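Local atomic coordinates of N-acyl-D-glutamate deacylase (Bordetella bronchiseptica, PDB entry 3GIP), a protein that hydrolyses the amide bond of N-acyl-D-glutamate to release D-glutamate, as a zinc-binding member of the amidohydrolase superfamily. Residues P60-V65 / A402-L407; I87-V92 / F412-R417. One frame throughout, in Å; residues are numbered along the deposited sequence.

Interaction 1: residues P60-V65 / A402-L407; sequences PGFIDV and ARMTAL
The backbones come closest at Phe62 and Met404, whose CA atoms are 5.2 Å apart, where the strand segment 60-65 runs past the break between helices 397-404 and 406-412. One backbone bond joins the segments: Ile63 N donates to Met404 O at 2.8 Å, and the carbonyl points almost straight at the donor (C=O...N angle 170°). In this TIM-barrel amidohydrolase, strand 57-64 pairs in parallel with strand 87-92, and the contact attaches the outer side of that strand to the break between two helices packed against it. Thr405, between the two helices, lies next to the accepting Met404 carbonyl.

Phe62 and Met404 run alongside each other and meet in a Met-aromatic contact. Met404 SD lies over one face of the Phe62 ring, 3.8 Å from its centroid and 14° off the normal, displaced toward the CD1-CE1 rim. The methionine reaches this place fully stretched out, and Leu385 of helix 376-391 touches both side chains. Ile63 leans over the break instead, its CD1 3.7 Å from Thr405 O.

At the other end Thr405 lies square across Pro60. Its OG1 is flanked by both backbone branches of its own residue (chi1 58°) and turns back to hydrogen-bond Val401 O, which leaves the methyl for the strand. That methyl reaches the rim of the Phe62 ring near its plane, and CG2 of Thr405 lies 3.5 Å from Pro60 CB and 3.4 Å from Gly61 O.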
loop_
_atom_site.group_PDB
_atom_site.type_symbol
_atom_site.label_atom_id
_atom_site.label_comp_id
_atom_site.label_asym_id
_atom_site.label_seq_id
_atom_site.Cartn_x
_atom_site.Cartn_y
_atom_site.Cartn_z
ATOM N N PRO A 60 2.146 11.660 -13.267
ATOM C CA PRO A 60 2.737 11.824 -11.937
ATOM C C PRO A 60 3.166 10.424 -11.491
ATOM O O PRO A 60 2.532 9.438 -11.870
ATOM C CB PRO A 60 1.573 12.335 -11.084
ATOM C CG PRO A 60 0.567 12.862 -12.077
ATOM C CD PRO A 60 0.692 11.902 -13.232
ATOM N N GLY A 61 4.232 10.328 -10.703
ATOM C CA GLY A 61 4.661 9.023 -10.231
ATOM C C GLY A 61 3.524 8.379 -9.457
ATOM O O GLY A 61 2.741 9.076 -8.806
ATOM N N PHE A 62 3.417 7.055 -9.514
ATOM C CA PHE A 62 2.333 6.385 -8.807
ATOM C C PHE A 62 2.556 6.313 -7.303
ATOM O O PHE A 62 3.681 6.141 -6.829
ATOM C CB PHE A 62 2.113 4.979 -9.373
ATOM C CG PHE A 62 1.935 4.950 -10.867
ATOM C CD1 PHE A 62 1.244 5.968 -11.520
ATOM C CD2 PHE A 62 2.457 3.902 -11.623
ATOM C CE1 PHE A 62 1.076 5.944 -12.902
ATOM C CE2 PHE A 62 2.294 3.869 -13.005
ATOM C CZ PHE A 62 1.604 4.890 -13.645
ATOM N N ILE A 63 1.463 6.457 -6.563
ATOM C CA ILE A 63 1.499 6.425 -5.110
ATOM C C ILE A 63 0.877 5.126 -4.603
ATOM O O ILE A 63 -0.330 4.910 -4.725
ATOM C CB ILE A 63 0.743 7.644 -4.523
ATOM C CG1 ILE A 63 1.401 8.934 -5.019
ATOM C CG2 ILE A 63 0.754 7.590 -3.001
ATOM C CD1 ILE A 63 0.767 10.206 -4.487
ATOM N N ASP A 64 1.723 4.259 -4.049
ATOM C CA ASP A 64 1.286 2.975 -3.514
ATOM C C ASP A 64 0.789 3.209 -2.098
ATOM O O ASP A 64 1.581 3.303 -1.160
ATOM C CB ASP A 64 2.461 1.995 -3.505
ATOM C CG ASP A 64 2.051 0.595 -3.104
ATOM O OD1 ASP A 64 0.856 0.373 -2.807
ATOM O OD2 ASP A 64 2.934 -0.289 -3.086
ATOM N N VAL A 65 -0.527 3.294 -1.950
ATOM C CA VAL A 65 -1.125 3.560 -0.654
ATOM C C VAL A 65 -1.144 2.378 0.305
ATOM O O VAL A 65 -1.494 2.545 1.471
ATOM C CB VAL A 65 -2.566 4.110 -0.813
ATOM C CG1 VAL A 65 -2.543 5.342 -1.715
ATOM C CG2 VAL A 65 -3.490 3.034 -1.388
ATOM N N ALA A 402 -5.433 9.074 -12.332
ATOM C CA ALA A 402 -5.920 9.893 -11.230
ATOM C C ALA A 402 -6.050 9.046 -9.961
ATOM O O ALA A 402 -5.739 9.512 -8.866
ATOM C CB ALA A 402 -7.265 10.522 -11.594
ATOM N N ARG A 403 -6.499 7.801 -10.105
ATOM C CA ARG A 403 -6.651 6.914 -8.952
ATOM C C ARG A 403 -5.314 6.571 -8.308
ATOM O O ARG A 403 -5.257 6.232 -7.123
ATOM C CB ARG A 403 -7.314 5.593 -9.360
ATOM C CG ARG A 403 -8.677 5.726 -9.986
ATOM C CD ARG A 403 -9.655 6.432 -9.060
ATOM N NE ARG A 403 -11.005 6.342 -9.600
ATOM C CZ ARG A 403 -11.748 5.239 -9.560
ATOM N NH1 ARG A 403 -11.278 4.135 -8.988
ATOM N NH2 ARG A 403 -12.946 5.231 -10.129
ATOM N N MET A 404 -4.248 6.647 -9.097
ATOM C CA MET A 404 -2.904 6.301 -8.637
ATOM C C MET A 404 -2.087 7.494 -8.193
ATOM O O MET A 404 -0.999 7.322 -7.644
ATOM C CB MET A 404 -2.119 5.635 -9.762
ATOM C CG MET A 404 -2.785 4.448 -10.400
ATOM S SD MET A 404 -1.844 3.876 -11.828
ATOM C CE MET A 404 -2.566 2.235 -12.009
ATOM N N THR A 405 -2.594 8.696 -8.432
ATOM C CA THR A 405 -1.831 9.890 -8.107
ATOM C C THR A 405 -2.581 10.954 -7.312
ATOM O O THR A 405 -2.389 11.084 -6.102
ATOM C CB THR A 405 -1.277 10.513 -9.410
ATOM O OG1 THR A 405 -2.366 10.827 -10.293
ATOM C CG2 THR A 405 -0.343 9.527 -10.118
ATOM N N ALA A 406 -3.434 11.714 -7.986
ATOM C CA ALA A 406 -4.183 12.772 -7.325
ATOM C C ALA A 406 -5.078 12.285 -6.189
ATOM O O ALA A 406 -5.105 12.899 -5.127
ATOM C CB ALA A 406 -5.012 13.540 -8.343
ATOM N N LEU A 407 -5.813 11.198 -6.402
ATOM C CA LEU A 407 -6.695 10.705 -5.346
ATOM C C LEU A 407 -5.898 10.347 -4.091
ATOM O O LEU A 407 -6.259 10.761 -2.986
ATOM C CB LEU A 407 -7.525 9.511 -5.841
ATOM C CG LEU A 407 -8.554 8.939 -4.858
ATOM C CD1 LEU A 407 -9.554 10.018 -4.425
ATOM C CD2 LEU A 407 -9.275 7.774 -5.527
#

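Interaction 2: residues I87-V92 / F412-R417; sequences ITTVVV and FGFAER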
loop_
_atom_site.group_PDB
_atom_site.type_symbol
_atom_site.label_atom_id
_atom_site.label_comp_id
_atom_site.label_asym_id
_atom_site.label_seq_id
_atom_site.Cartn_x
_atom_site.Cartn_y
_atom_site.Cartn_z
ATOM N N ILE A 87 6.164 3.355 -9.301
ATOM C CA ILE A 87 5.841 3.915 -7.990
ATOM C C ILE A 87 6.924 4.864 -7.479
ATOM O O ILE A 87 8.101 4.507 -7.452
ATOM C CB ILE A 87 5.633 2.777 -6.972
ATOM C CG1 ILE A 87 4.442 1.920 -7.405
ATOM C CG2 ILE A 87 5.403 3.338 -5.578
ATOM C CD1 ILE A 87 4.339 0.599 -6.669
ATOM N N THR A 88 6.514 6.066 -7.071
ATOM C CA THR A 88 7.445 7.077 -6.563
ATOM C C THR A 88 7.215 7.427 -5.092
ATOM O O THR A 88 8.034 8.114 -4.475
ATOM C CB THR A 88 7.354 8.378 -7.381
ATOM O OG1 THR A 88 5.999 8.839 -7.393
ATOM C CG2 THR A 88 7.819 8.145 -8.807
ATOM N N THR A 89 6.095 6.974 -4.540
ATOM C CA THR A 89 5.762 7.218 -3.137
ATOM C C THR A 89 5.040 5.995 -2.591
ATOM O O THR A 89 4.230 5.387 -3.289
ATOM C CB THR A 89 4.816 8.438 -2.962
ATOM O OG1 THR A 89 5.486 9.635 -3.371
ATOM C CG2 THR A 89 4.382 8.582 -1.502
ATOM N N VAL A 90 5.340 5.625 -1.352
ATOM C CA VAL A 90 4.664 4.497 -0.735
ATOM C C VAL A 90 4.221 4.861 0.669
ATOM O O VAL A 90 4.924 5.572 1.389
ATOM C CB VAL A 90 5.561 3.238 -0.652
ATOM C CG1 VAL A 90 6.784 3.505 0.218
ATOM C CG2 VAL A 90 4.750 2.073 -0.086
ATOM N N VAL A 91 3.034 4.398 1.037
ATOM C CA VAL A 91 2.503 4.623 2.370
ATOM C C VAL A 91 2.706 3.295 3.095
ATOM O O VAL A 91 2.121 2.276 2.719
ATOM C CB VAL A 91 1.000 4.974 2.336
ATOM C CG1 VAL A 91 0.487 5.203 3.755
ATOM C CG2 VAL A 91 0.776 6.219 1.484
ATOM N N VAL A 92 3.555 3.302 4.118
ATOM C CA VAL A 92 3.839 2.089 4.880
ATOM C C VAL A 92 3.128 2.091 6.233
ATOM O O VAL A 92 2.453 3.063 6.584
ATOM C CB VAL A 92 5.361 1.927 5.118
ATOM C CG1 VAL A 92 6.102 1.921 3.785
ATOM C CG2 VAL A 92 5.877 3.061 6.003
ATOM N N PHE A 412 -4.500 11.168 1.500
ATOM C CA PHE A 412 -3.432 11.165 2.493
ATOM C C PHE A 412 -2.849 12.531 2.836
ATOM O O PHE A 412 -2.010 12.640 3.730
ATOM C CB PHE A 412 -2.331 10.205 2.040
ATOM C CG PHE A 412 -2.718 8.763 2.165
ATOM C CD1 PHE A 412 -2.480 8.069 3.347
ATOM C CD2 PHE A 412 -3.392 8.116 1.132
ATOM C CE1 PHE A 412 -2.912 6.752 3.504
ATOM C CE2 PHE A 412 -3.830 6.797 1.278
ATOM C CZ PHE A 412 -3.590 6.116 2.470
ATOM N N GLY A 413 -3.290 13.564 2.128
ATOM C CA GLY A 413 -2.819 14.909 2.415
ATOM C C GLY A 413 -1.436 15.277 1.918
ATOM O O GLY A 413 -0.716 16.026 2.582
ATOM N N PHE A 414 -1.055 14.766 0.754
ATOM C CA PHE A 414 0.254 15.076 0.198
ATOM C C PHE A 414 0.214 16.341 -0.637
ATOM O O PHE A 414 -0.263 16.338 -1.773
ATOM C CB PHE A 414 0.774 13.926 -0.666
ATOM C CG PHE A 414 0.918 12.632 0.071
ATOM C CD1 PHE A 414 1.358 12.609 1.391
ATOM C CD2 PHE A 414 0.636 11.427 -0.561
ATOM C CE1 PHE A 414 1.514 11.409 2.067
ATOM C CE2 PHE A 414 0.792 10.219 0.110
ATOM C CZ PHE A 414 1.231 10.212 1.428
ATOM N N ALA A 415 0.722 17.427 -0.068
ATOM C CA ALA A 415 0.751 18.695 -0.774
ATOM C C ALA A 415 1.870 18.677 -1.806
ATOM O O ALA A 415 2.949 18.132 -1.564
ATOM C CB ALA A 415 0.962 19.841 0.208
ATOM N N GLU A 416 1.590 19.263 -2.963
ATOM C CA GLU A 416 2.553 19.356 -4.050
ATOM C C GLU A 416 3.019 18.018 -4.616
ATOM O O GLU A 416 4.143 17.899 -5.103
ATOM C CB GLU A 416 3.758 20.186 -3.601
ATOM C CG GLU A 416 3.379 21.590 -3.156
ATOM C CD GLU A 416 2.686 22.381 -4.251
ATOM O OE1 GLU A 416 2.047 23.407 -3.932
ATOM O OE2 GLU A 416 2.783 21.983 -5.433
ATOM N N ARG A 417 2.149 17.014 -4.552
ATOM C CA ARG A 417 2.451 15.694 -5.097
ATOM C C ARG A 417 1.200 15.088 -5.707
ATOM O O ARG A 417 0.082 15.489 -5.382
ATOM C CB ARG A 417 2.982 14.747 -4.017
ATOM C CG ARG A 417 4.391 15.052 -3.575
ATOM C CD ARG A 417 4.931 13.997 -2.627
ATOM N NE ARG A 417 6.095 14.516 -1.921
ATOM C CZ ARG A 417 7.305 14.643 -2.453
ATOM N NH1 ARG A 417 7.529 14.270 -3.706
ATOM N NH2 ARG A 417 8.284 15.179 -1.737
#
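Val91 meets two phenylalanines with its two methyls, and this is the close part of the contact between strand 87-92 and residues 412-417. CG2 of Val91 stands over the centre of one face of the Phe412 ring, 4.2 Å from the centroid and 11° off the normal, a CH-pi contact. Val91 CG1 lies 3.7 Å from Phe412 CE1, at the ring's rim. With CG1 anti to the backbone N (chi1 -180°), both methyls can serve this one ring, the valine and the phenylalanine approaching from opposite directions. Phe414 comes in at a slant and presents an edge: its CZ is 4.0 Å from Val91 CG2. The CB of Phe412, rather than its ring, lies over one face of Phe414, toward the rim.

Strand 87-92 belongs to the barrel of the amidohydrolase fold, between strands 57-64 and 139-145. Phe414 lies across this row, touching Ile63 and Ala141 on the two neighbours.

Toward Thr89 the fit loosens. CG2 of Thr89 stays 4.3 Å from Phe414 CE2, and no hydrogen bond crosses between the segments. The chain turns outward through a type II beta turn from Phe414 to Arg417, carrying Ala415 to the surface. Arg417 comes back inward, CD 4.5 Å from Thr89 OG1, but its guanidinium makes a salt bridge with Asp427 and a cation-pi contact with Trp425.

After its N-terminal strands, the chain forms strand 57-64 and then, beside it, strand 87-92; both wait more than 300 residues for their partners. Interaction 1 closes its loop when helices 397-404 and 406-412 arrive at residues 60-65, after the chain has passed through the rest of the barrel. Interaction 2 follows at once, as the chain leaving helix 406-412 reaches residues 87-92. The segments alternate, so the two closures cross and neither nests inside the other. Backbone hydrogen bonds between the neighbouring parallel strands, Phe62 O to Thr88 N (2.8 Å) and Asp64 N to Thr89 O (2.9 Å), join the two contacts, so the late helices and loop are tied to one pair of barrel strands.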